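Local coordinates for protein cellobiose 2-epimerase (Caldibacillus thermoamylovorans, PDB 5ZHB) that catalyses the 2-epimerisation of cellobiose, reversibly turning the glucose unit at its reducing end into mannose, at residues N195-R198 with V199-E203; Y293-N297 with G298-Y302; K327-K330 with A331-I335. All coordinates share one frame; numbering follows the deposited sequence.

Interaction 1: residues N195-R198 with V199-E203; sequences NLYR and VWEDE
Val199 opens the second segment with its backbone N bonded to Leu196 O at 2.9 Å. Trp200 N reaches the same oxygen and also Tyr197 O, but both bonds are weak. These bonds belong to the C-terminal part of helix 183-199. Beside Val199, Arg198 NH1 turns back to Asn195 OD1 at 2.9 Å, while its NH2 makes a salt bridge with Asp257 on helix 245-262.

At Trp200 the indole lies next to Leu196, and the two side chains point the same way. Leu196 CG meets the ring edge at Trp200 CE3, 4.0 Å away. The indole also forms a cation-pi pair with Lys138. Trp200 O takes a CA-H contact from Tyr197 CA at 3.4 Å.

The chain makes an inverse gamma turn about Glu201. Glu201 CA sits over one face of the Tyr197 ring, 4.0 Å from the ring centroid, as a CH-pi contact. With Tyr197 CG anti to its own N (chi1 -171°), the ring is carried beside the backbone of Glu201. Glu201 CG lies 3.4 Å from Tyr197 O.

Asp202 O comes to the edge of the Tyr197 ring, near its plane, with Tyr197 CE1 3.4 Å away. Asp202 CB lies over the Trp200 ring. The Asp202 carboxylate looks onward: as the N-cap of helix 203-220, it accepts a hydrogen bond from Leu205 N.

The segment is thus the short link of a helical hairpin. Its chemistry implies a turn held jointly by one sound backbone bond, the Asp202 N-cap and the contacts round the Tyr197 ring. Tyr197 offers its face to a CA-H and its C-H edge to a carbonyl, so one ring probably steadies the chain from both the face and the edge.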
loop_
_atom_site.group_PDB
_atom_site.type_symbol
_atom_site.label_atom_id
_atom_site.label_comp_id
_atom_site.label_asym_id
_atom_site.label_seq_id
_atom_site.Cartn_x
_atom_site.Cartn_y
_atom_site.Cartn_z
ATOM N N ASN A 195 2.211 10.266 6.575
ATOM C CA ASN A 195 1.183 11.139 6.018
ATOM C C ASN A 195 0.522 11.973 7.118
ATOM O O ASN A 195 0.138 13.141 6.880
ATOM C CB ASN A 195 0.203 10.335 5.161
ATOM C CG ASN A 195 -0.226 11.066 3.915
ATOM O OD1 ASN A 195 0.606 11.659 3.208
ATOM N ND2 ASN A 195 -1.523 11.048 3.620
ATOM N N LEU A 196 0.403 11.381 8.309
ATOM C CA LEU A 196 -0.200 12.063 9.447
ATOM C C LEU A 196 0.700 13.238 9.836
ATOM O O LEU A 196 0.219 14.348 10.076
ATOM C CB LEU A 196 -0.435 11.092 10.601
ATOM C CG LEU A 196 -1.083 11.669 11.871
ATOM C CD1 LEU A 196 -2.411 12.376 11.616
ATOM C CD2 LEU A 196 -1.281 10.591 12.907
ATOM N N TYR A 197 2.019 13.001 9.842
ATOM C CA TYR A 197 2.969 14.022 10.267
ATOM C C TYR A 197 2.983 15.184 9.272
ATOM O O TYR A 197 3.200 16.327 9.667
ATOM C CB TYR A 197 4.343 13.383 10.471
ATOM C CG TYR A 197 5.316 14.345 11.130
ATOM C CD1 TYR A 197 5.346 14.499 12.511
ATOM C CD2 TYR A 197 6.114 15.183 10.356
ATOM C CE1 TYR A 197 6.195 15.418 13.108
ATOM C CE2 TYR A 197 6.996 16.076 10.941
ATOM C CZ TYR A 197 7.024 16.199 12.318
ATOM O OH TYR A 197 7.876 17.099 12.868
ATOM N N ARG A 198 2.720 14.912 7.986
ATOM C CA ARG A 198 2.569 15.969 6.998
ATOM C C ARG A 198 1.460 16.932 7.407
ATOM O O ARG A 198 1.478 18.088 7.029
ATOM C CB ARG A 198 2.236 15.448 5.592
ATOM C CG ARG A 198 3.355 14.668 4.914
ATOM C CD ARG A 198 2.924 14.260 3.509
ATOM N NE ARG A 198 4.024 13.725 2.696
ATOM C CZ ARG A 198 4.322 12.438 2.493
ATOM N NH1 ARG A 198 3.500 11.452 2.856
ATOM N NH2 ARG A 198 5.480 12.160 1.934
ATOM N N VAL A 199 0.457 16.448 8.132
ATOM C CA VAL A 199 -0.745 17.236 8.356
ATOM C C VAL A 199 -0.868 17.689 9.813
ATOM O O VAL A 199 -1.691 18.535 10.123
ATOM C CB VAL A 199 -1.812 16.243 7.852
ATOM C CG1 VAL A 199 -2.938 15.938 8.822
ATOM C CG2 VAL A 199 -2.272 16.605 6.460
ATOM N N TRP A 200 -0.021 17.125 10.680
ATOM C CA TRP A 200 -0.069 17.281 12.124
ATOM C C TRP A 200 1.339 17.023 12.643
ATOM O O TRP A 200 1.723 15.878 12.874
ATOM C CB TRP A 200 -1.079 16.316 12.764
ATOM C CG TRP A 200 -1.259 16.444 14.259
ATOM C CD1 TRP A 200 -1.543 17.582 14.964
ATOM C CD2 TRP A 200 -1.181 15.375 15.232
ATOM N NE1 TRP A 200 -1.641 17.296 16.301
ATOM C CE2 TRP A 200 -1.421 15.957 16.499
ATOM C CE3 TRP A 200 -0.936 13.994 15.159
ATOM C CZ2 TRP A 200 -1.422 15.206 17.672
ATOM C CZ3 TRP A 200 -0.936 13.252 16.320
ATOM C CH2 TRP A 200 -1.179 13.853 17.561
ATOM N N GLU A 201 2.132 18.096 12.775
ATOM C CA GLU A 201 3.545 17.952 13.098
ATOM C C GLU A 201 3.729 17.799 14.603
ATOM O O GLU A 201 4.309 18.663 15.247
ATOM C CB GLU A 201 4.339 19.146 12.561
ATOM C CG GLU A 201 4.243 19.281 11.044
ATOM C CD GLU A 201 5.233 20.238 10.410
ATOM O OE1 GLU A 201 6.151 20.676 11.136
ATOM O OE2 GLU A 201 5.083 20.548 9.207
ATOM N N ASP A 202 3.284 16.661 15.140
ATOM C CA ASP A 202 3.377 16.355 16.554
ATOM C C ASP A 202 4.729 15.729 16.886
ATOM O O ASP A 202 5.160 14.769 16.246
ATOM C CB ASP A 202 2.288 15.370 16.946
ATOM C CG ASP A 202 2.325 14.960 18.403
ATOM O OD1 ASP A 202 1.989 15.822 19.211
ATOM O OD2 ASP A 202 2.755 13.819 18.700
ATOM N N GLU A 203 5.384 16.219 17.947
ATOM C CA GLU A 203 6.721 15.749 18.287
ATOM C C GLU A 203 6.690 14.286 18.741
ATOM O O GLU A 203 7.596 13.496 18.433
ATOM C CB GLU A 203 7.339 16.691 19.332
ATOM C CG GLU A 203 8.764 16.320 19.743
ATOM C CD GLU A 203 9.910 16.588 18.763
ATOM O OE1 GLU A 203 9.780 17.317 17.745
ATOM O OE2 GLU A 203 10.987 16.012 19.040
#

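Interaction 2: residues Y293-N297 with G298-Y302; sequences YENEN and GKIDY
Asn295 and Ile300 face each other as a non-hydrogen-bonded antiparallel pair, and this is the close-packed side of the hairpin. Their CA atoms are 4.3 Å apart. Ile300 CG1 lies against Asn295 CG at 3.7 Å. Tyr245 of helix 245-262 touches both side chains. Ile300 CG2 also sits over the centre of the Tyr302 ring. An alanine in place of Asn295 would probably uncover Ile300 CG1 and open a gap beside Tyr245, because the whole amide would be missing.

The backbone is firmly tied. Glu296 N bonds to Lys299 O and Lys299 N to Glu296 O, each at 2.8 Å. These two bonds close a beta hairpin with a two-residue loop, Asn297-Gly298, in a type II' turn, where Asn297 takes a positive phi of 62°. Farther from the turn, Asp301 N bonds to Glu294 O, and Tyr293 N to Asp301 O at 3.0 Å.

The face with Glu294, Glu296, Lys299 and Asp301 is looser. The Glu296 and Lys299 side chains lead away from the opposite strand into exposed surroundings, though Glu296 also touches Leu242 on the next strand. Tyr293 lies alongside Asp301, with Asp301 OD2 at the ring edge, 3.6 Å from Tyr293 CD2. Ring and carboxylate planes are 85° apart. Asp301 OD1 has its hydrogen bond with Thr303 OG1.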
loop_
_atom_site.group_PDB
_atom_site.type_symbol
_atom_site.label_atom_id
_atom_site.label_comp_id
_atom_site.label_asym_id
_atom_site.label_seq_id
_atom_site.Cartn_x
_atom_site.Cartn_y
_atom_site.Cartn_z
ATOM N N TYR A 293 8.063 -12.206 -7.995
ATOM C CA TYR A 293 7.209 -11.937 -6.845
ATOM C C TYR A 293 7.909 -12.251 -5.526
ATOM O O TYR A 293 7.997 -11.399 -4.642
ATOM C CB TYR A 293 5.916 -12.740 -7.025
ATOM C CG TYR A 293 4.890 -12.525 -5.932
ATOM C CD1 TYR A 293 4.562 -11.250 -5.472
ATOM C CD2 TYR A 293 4.271 -13.613 -5.337
ATOM C CE1 TYR A 293 3.612 -11.068 -4.476
ATOM C CE2 TYR A 293 3.343 -13.443 -4.330
ATOM C CZ TYR A 293 3.021 -12.172 -3.897
ATOM O OH TYR A 293 2.106 -12.061 -2.896
ATOM N N GLU A 294 8.302 -13.511 -5.338
ATOM C CA GLU A 294 8.784 -13.956 -4.038
ATOM C C GLU A 294 9.850 -15.020 -4.251
ATOM O O GLU A 294 9.865 -15.688 -5.292
ATOM C CB GLU A 294 7.717 -14.670 -3.206
ATOM C CG GLU A 294 6.722 -13.744 -2.521
ATOM C CD GLU A 294 5.605 -14.547 -1.862
ATOM O OE1 GLU A 294 5.431 -15.744 -2.162
ATOM O OE2 GLU A 294 4.907 -13.945 -1.042
ATOM N N ASN A 295 10.698 -15.169 -3.231
ATOM C CA ASN A 295 11.651 -16.271 -3.165
ATOM C C ASN A 295 11.504 -16.942 -1.799
ATOM O O ASN A 295 11.832 -16.372 -0.772
ATOM C CB ASN A 295 13.052 -15.794 -3.520
ATOM C CG ASN A 295 14.075 -16.911 -3.467
ATOM O OD1 ASN A 295 13.798 -18.017 -2.992
ATOM N ND2 ASN A 295 15.246 -16.642 -4.005
ATOM N N GLU A 296 10.881 -18.117 -1.812
ATOM C CA GLU A 296 10.538 -18.834 -0.602
ATOM C C GLU A 296 11.415 -20.079 -0.547
ATOM O O GLU A 296 11.341 -20.919 -1.444
ATOM C CB GLU A 296 9.075 -19.273 -0.556
ATOM C CG GLU A 296 8.680 -19.757 0.838
ATOM C CD GLU A 296 7.165 -19.857 0.997
ATOM O OE1 GLU A 296 6.441 -19.858 -0.013
ATOM O OE2 GLU A 296 6.699 -19.872 2.136
ATOM N N ASN A 297 12.222 -20.177 0.509
ATOM C CA ASN A 297 13.221 -21.228 0.588
ATOM C C ASN A 297 14.146 -20.964 -0.599
ATOM O O ASN A 297 14.567 -19.824 -0.810
ATOM C CB ASN A 297 12.511 -22.570 0.748
ATOM C CG ASN A 297 11.545 -22.549 1.919
ATOM O OD1 ASN A 297 10.362 -22.887 1.773
ATOM N ND2 ASN A 297 12.019 -22.123 3.081
ATOM N N GLY A 298 14.373 -21.957 -1.451
ATOM C CA GLY A 298 15.159 -21.683 -2.647
ATOM C C GLY A 298 14.321 -21.192 -3.832
ATOM O O GLY A 298 14.878 -20.783 -4.849
ATOM N N LYS A 299 12.988 -21.240 -3.718
ATOM C CA LYS A 299 12.132 -21.294 -4.898
ATOM C C LYS A 299 11.552 -19.917 -5.222
ATOM O O LYS A 299 10.911 -19.286 -4.383
ATOM C CB LYS A 299 11.050 -22.353 -4.678
ATOM C CG LYS A 299 11.640 -23.755 -4.575
ATOM C CD LYS A 299 10.925 -24.734 -3.650
ATOM C CE LYS A 299 9.587 -25.163 -4.165
ATOM N NZ LYS A 299 9.281 -26.512 -3.679
ATOM N N ILE A 300 11.787 -19.485 -6.460
ATOM C CA ILE A 300 11.315 -18.209 -6.948
ATOM C C ILE A 300 9.940 -18.396 -7.591
ATOM O O ILE A 300 9.709 -19.276 -8.416
ATOM C CB ILE A 300 12.338 -17.577 -7.906
ATOM C CG1 ILE A 300 13.650 -17.256 -7.173
ATOM C CG2 ILE A 300 11.739 -16.333 -8.572
ATOM C CD1 ILE A 300 14.822 -16.922 -8.083
ATOM N N ASP A 301 9.010 -17.544 -7.180
ATOM C CA ASP A 301 7.758 -17.397 -7.888
ATOM C C ASP A 301 7.950 -16.305 -8.937
ATOM O O ASP A 301 8.134 -15.147 -8.583
ATOM C CB ASP A 301 6.649 -17.178 -6.868
ATOM C CG ASP A 301 5.265 -16.983 -7.453
ATOM O OD1 ASP A 301 5.154 -16.872 -8.670
ATOM O OD2 ASP A 301 4.310 -16.992 -6.672
ATOM N N TYR A 302 7.867 -16.700 -10.215
ATOM C CA TYR A 302 8.135 -15.843 -11.358
ATOM C C TYR A 302 6.869 -15.128 -11.845
ATOM O O TYR A 302 6.919 -14.433 -12.858
ATOM C CB TYR A 302 8.716 -16.674 -12.515
ATOM C CG TYR A 302 10.158 -17.085 -12.259
ATOM C CD1 TYR A 302 11.174 -16.143 -12.334
ATOM C CD2 TYR A 302 10.494 -18.383 -11.900
ATOM C CE1 TYR A 302 12.492 -16.481 -12.069
ATOM C CE2 TYR A 302 11.812 -18.735 -11.640
ATOM C CZ TYR A 302 12.809 -17.779 -11.724
ATOM O OH TYR A 302 14.114 -18.057 -11.457
#

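Interaction 3: residues K327-K330 with A331-I335; sequences KFLK and AVERI
Lys330, Ala331 and Glu333 carry this contact along one helix. The Lys330 side chain bends round to cross Glu333 at about a right angle. Its CG is anti to the backbone N (chi1 -159°), and the bends that follow swing the chain towards the next turn. Lys330 CE then lies 3.1 Å from Glu333 OE1. The charged atoms are farther apart: Lys330 NZ to Glu333 OE1 is 3.9 Å, a long salt bridge. Lys330 NZ is also 4.1 Å from Arg334 CG, so the lysine end lies near the aliphatic part of the arginine. The Arg334 guanidinium turns elsewhere, where NH2 bonds to Lys287 O.

Glu333 is tied more firmly through its backbone. Glu333 N bonds to Leu329 O at 3.0 Å, with an N-H...O angle of 164°. The extended side chain runs past that carbonyl, with Glu333 CG 3.4 Å from Leu329 O. Its OE2 comes near Leu329 CD2, while OE1 serves the lysine.

Ala331 belongs to the buried side. Ala331 CB rests 3.5 Å from both Lys327 O and Phe328 O, and it packs on Phe316 of helix 306-323. Its own N bonds to Lys327 O only weakly. Val332 N to Phe328 O and Arg334 N to Lys330 O are ordinary helical bonds. Phe328 packs on helix 267-283 and meets the Tyr278 ring.

One side of the helix is therefore charged and more open, and the other is small or apolar. This is an amphipathic helix with a long i to i+3 salt bridge, set among the helices of the (alpha/alpha)6 barrel of this epimerase family.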
loop_
_atom_site.group_PDB
_atom_site.type_symbol
_atom_site.label_atom_id
_atom_site.label_comp_id
_atom_site.label_asym_id
_atom_site.label_seq_id
_atom_site.Cartn_x
_atom_site.Cartn_y
_atom_site.Cartn_z
ATOM N N LYS A 327 21.425 2.931 -14.365
ATOM C CA LYS A 327 20.924 1.582 -14.130
ATOM C C LYS A 327 19.457 1.596 -13.654
ATOM O O LYS A 327 18.631 0.776 -14.073
ATOM C CB LYS A 327 21.796 0.961 -13.042
ATOM C CG LYS A 327 21.768 -0.549 -12.940
ATOM C CD LYS A 327 22.453 -1.107 -11.693
ATOM C CE LYS A 327 23.944 -0.973 -11.658
ATOM N NZ LYS A 327 24.550 -2.017 -12.488
ATOM N N PHE A 328 19.127 2.566 -12.796
ATOM C CA PHE A 328 17.796 2.645 -12.203
ATOM C C PHE A 328 16.797 3.182 -13.226
ATOM O O PHE A 328 15.656 2.732 -13.253
ATOM C CB PHE A 328 17.856 3.521 -10.950
ATOM C CG PHE A 328 18.532 2.864 -9.759
ATOM C CD1 PHE A 328 18.128 1.615 -9.292
ATOM C CD2 PHE A 328 19.623 3.470 -9.138
ATOM C CE1 PHE A 328 18.754 1.014 -8.215
ATOM C CE2 PHE A 328 20.274 2.850 -8.078
ATOM C CZ PHE A 328 19.832 1.611 -7.614
ATOM N N LEU A 329 17.220 4.176 -14.027
ATOM C CA LEU A 329 16.401 4.738 -15.083
ATOM C C LEU A 329 16.103 3.658 -16.102
ATOM O O LEU A 329 14.957 3.453 -16.492
ATOM C CB LEU A 329 17.033 5.929 -15.793
ATOM C CG LEU A 329 16.313 7.270 -15.661
ATOM C CD1 LEU A 329 16.953 8.246 -16.652
ATOM C CD2 LEU A 329 14.821 7.147 -15.919
ATOM N N LYS A 330 17.151 2.972 -16.544
ATOM C CA LYS A 330 16.941 1.865 -17.455
ATOM C C LYS A 330 15.942 0.872 -16.857
ATOM O O LYS A 330 15.154 0.279 -17.590
ATOM C CB LYS A 330 18.208 1.075 -17.789
ATOM C CG LYS A 330 18.130 0.260 -19.072
ATOM C CD LYS A 330 18.064 1.127 -20.332
ATOM C CE LYS A 330 16.684 1.399 -20.882
ATOM N NZ LYS A 330 16.346 0.517 -22.008
ATOM N N ALA A 331 16.009 0.627 -15.549
ATOM C CA ALA A 331 15.170 -0.417 -14.966
ATOM C C ALA A 331 13.701 0.009 -15.064
ATOM O O ALA A 331 12.845 -0.838 -15.353
ATOM C CB ALA A 331 15.568 -0.731 -13.529
ATOM N N VAL A 332 13.464 1.297 -14.776
ATOM C CA VAL A 332 12.144 1.907 -14.788
ATOM C C VAL A 332 11.571 1.789 -16.207
ATOM O O VAL A 332 10.442 1.339 -16.396
ATOM C CB VAL A 332 12.187 3.357 -14.288
ATOM C CG1 VAL A 332 10.913 4.151 -14.584
ATOM C CG2 VAL A 332 12.477 3.470 -12.799
ATOM N N GLU A 333 12.374 2.139 -17.219
ATOM C CA GLU A 333 11.897 2.122 -18.591
ATOM C C GLU A 333 11.480 0.709 -18.978
ATOM O O GLU A 333 10.440 0.534 -19.597
ATOM C CB GLU A 333 12.979 2.678 -19.536
ATOM C CG GLU A 333 13.242 4.175 -19.384
ATOM C CD GLU A 333 14.474 4.737 -20.123
ATOM O OE1 GLU A 333 15.078 4.001 -20.935
ATOM O OE2 GLU A 333 14.850 5.908 -19.879
ATOM N N ARG A 334 12.275 -0.311 -18.619
ATOM C CA ARG A 334 11.993 -1.670 -19.029
ATOM C C ARG A 334 10.787 -2.256 -18.286
ATOM O O ARG A 334 10.016 -3.022 -18.860
ATOM C CB ARG A 334 13.192 -2.594 -18.809
ATOM C CG ARG A 334 14.373 -2.168 -19.671
ATOM C CD ARG A 334 15.592 -3.020 -19.339
ATOM N NE ARG A 334 15.417 -4.347 -19.922
ATOM C CZ ARG A 334 15.715 -5.528 -19.400
ATOM N NH1 ARG A 334 16.194 -5.661 -18.173
ATOM N NH2 ARG A 334 15.497 -6.603 -20.124
ATOM N N ILE A 335 10.597 -1.907 -17.010
ATOM C CA ILE A 335 9.382 -2.346 -16.334
ATOM C C ILE A 335 8.174 -1.739 -17.049
ATOM O O ILE A 335 7.167 -2.412 -17.245
ATOM C CB ILE A 335 9.375 -1.960 -14.843
ATOM C CG1 ILE A 335 10.555 -2.582 -14.095
ATOM C CG2 ILE A 335 8.036 -2.345 -14.196
ATOM C CD1 ILE A 335 10.830 -1.889 -12.775
#

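The three contacts follow one another along the chain and do not touch. Interactions 1 and 2 lie on opposite sides of the chain's centre, with their own centres 38 Å apart. Interactions 1 and 3 are 33 Å apart between centres. Interactions 2 and 3 are nearer, 22 Å between centres and about 12 Å between nearest atoms. The loop before strand 294-296 joins their surroundings: Arg334 bonds to Lys287 O, Ile335 touches Leu291, and Tyr302 touches Leu286. Members of this family have their active site in the central cavity of the barrel. The centres of the three contacts lie about 19 to 22 Å from the chain's centre.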